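Local coordinates for histidine kinase (PDB 6NB0), which probably catalyses ATP-dependent phosphorylation of a protein histidine, as a sensor kinase of a bacterial phosphorelay, at residues R48-E52 against E174-A178. Sequence-based numbering, arbitrary orientation.
Sequences RRSAE and ERLAA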
# COMPACT_ATOMS: atom_id res chain seq x y z
N ARG A 48 -8.12 -4.46 2.59
CA ARG A 48 -6.87 -5.03 2.08
C ARG A 48 -6.68 -4.68 0.59
O ARG A 48 -5.60 -4.25 0.17
CB ARG A 48 -6.90 -6.54 2.33
CG ARG A 48 -5.64 -7.34 2.00
CD ARG A 48 -5.82 -8.06 0.69
NE ARG A 48 -4.70 -8.94 0.40
CZ ARG A 48 -4.73 -10.26 0.49
NH1 ARG A 48 -5.85 -10.87 0.86
NH2 ARG A 48 -3.64 -10.97 0.21
N ARG A 49 -7.73 -4.90 -0.22
CA ARG A 49 -7.69 -4.55 -1.65
C ARG A 49 -7.45 -3.06 -1.85
O ARG A 49 -6.70 -2.66 -2.76
CB ARG A 49 -9.01 -4.94 -2.32
CG ARG A 49 -9.25 -6.46 -2.41
CD ARG A 49 -8.44 -7.08 -3.57
NE ARG A 49 -8.70 -8.52 -3.61
CZ ARG A 49 -7.91 -9.47 -3.12
NH1 ARG A 49 -6.71 -9.18 -2.58
NH2 ARG A 49 -8.34 -10.73 -3.19
N SER A 50 -8.11 -2.22 -1.06
CA SER A 50 -7.86 -0.79 -1.13
C SER A 50 -6.39 -0.45 -0.87
O SER A 50 -5.81 0.39 -1.56
CB SER A 50 -8.75 -0.04 -0.14
OG SER A 50 -10.12 -0.40 -0.35
N ALA A 51 -5.78 -1.07 0.15
CA ALA A 51 -4.39 -0.75 0.48
C ALA A 51 -3.43 -1.26 -0.59
O ALA A 51 -2.45 -0.57 -0.93
CB ALA A 51 -4.04 -1.34 1.86
N GLU A 52 -3.70 -2.46 -1.14
CA GLU A 52 -2.92 -2.98 -2.27
C GLU A 52 -2.98 -2.03 -3.46
O GLU A 52 -1.96 -1.75 -4.11
CB GLU A 52 -3.46 -4.35 -2.70
CG GLU A 52 -3.33 -5.47 -1.67
CD GLU A 52 -3.87 -6.80 -2.20
OE1 GLU A 52 -5.09 -6.90 -2.48
OE2 GLU A 52 -3.07 -7.75 -2.35
N GLU A 174 -3.44 -14.69 -5.72
CA GLU A 174 -3.77 -13.52 -4.91
C GLU A 174 -3.58 -12.23 -5.70
O GLU A 174 -4.41 -11.32 -5.61
CB GLU A 174 -2.95 -13.52 -3.62
CG GLU A 174 -3.43 -12.50 -2.57
CD GLU A 174 -3.19 -11.03 -2.95
OE1 GLU A 174 -2.07 -10.68 -3.39
OE2 GLU A 174 -4.13 -10.22 -2.82
N ARG A 175 -2.48 -12.10 -6.46
CA ARG A 175 -2.29 -10.88 -7.26
C ARG A 175 -3.32 -10.77 -8.38
O ARG A 175 -3.80 -9.67 -8.67
CB ARG A 175 -0.88 -10.85 -7.85
CG ARG A 175 0.23 -10.76 -6.81
CD ARG A 175 0.16 -9.51 -5.96
NE ARG A 175 1.43 -9.32 -5.26
CZ ARG A 175 1.63 -8.47 -4.25
NH1 ARG A 175 2.84 -8.37 -3.71
NH2 ARG A 175 0.63 -7.72 -3.77
N LEU A 176 -3.63 -11.88 -9.05
CA LEU A 176 -4.69 -11.84 -10.05
C LEU A 176 -6.01 -11.47 -9.43
O LEU A 176 -6.83 -10.76 -10.04
CB LEU A 176 -4.78 -13.19 -10.77
CG LEU A 176 -3.52 -13.49 -11.60
CD1 LEU A 176 -3.39 -15.01 -11.88
CD2 LEU A 176 -3.53 -12.69 -12.91
N ALA A 177 -6.27 -11.97 -8.21
CA ALA A 177 -7.51 -11.61 -7.54
C ALA A 177 -7.56 -10.12 -7.28
O ALA A 177 -8.60 -9.50 -7.46
CB ALA A 177 -7.66 -12.37 -6.22
N ALA A 178 -6.45 -9.54 -6.82
CA ALA A 178 -6.43 -8.09 -6.60
C ALA A 178 -6.66 -7.34 -7.91
O ALA A 178 -7.40 -6.35 -7.95
CB ALA A 178 -5.08 -7.71 -5.96
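R49 and E52, on helix 44-68, meet E174 on helix 173-189 where the two helices pass nearly at right angles: the local axes cross at -89° and come no closer than 11.2 Å, a gap that long charged side chains span. R49 NH1 serves two acceptors. Its better bond stays within its own helix, to E52 OE1 at 2.8 Å, with the oxygen lying in the guanidinium plane and met on its syn side. The second, from R49 NH1 to E174 OE2, is equally short but weak, because the N-H...O angle is just 123°. A bend at chi2 (-79°) lays the R49 guanidinium over the backbone of the other helix, with A178 N above its centre, while NH2 rests on A177 CB at 3.5 Å.

R48 NH2 forms a salt bridge to E174 OE2 at 3.2 Å, but the oxygen sits over one guanidinium face and no N-H points at it. R48 NH1 forms a salt bridge with E44 of the second subunit. Within the helix, R48 NE pairs with E52 OE2 at 3.4 Å. From the far helix R175 NH2 adds a long salt bridge to the same oxygen, at 4.0 Å. The five-residue network of R48, R49, E52, E174 and R175 thus joins helix 44-68, which packs on the second subunit, to helix 173-189 of the kinase region.

Between these arginines E52 OE2 lies 2.7 Å from E174 OE2. Such crowding could raise the pKa of one acid, so that a proton may be retained there; the R48 and R49 guanidinium groups, and more distantly that of R175, would work the other way by stabilising the charged forms.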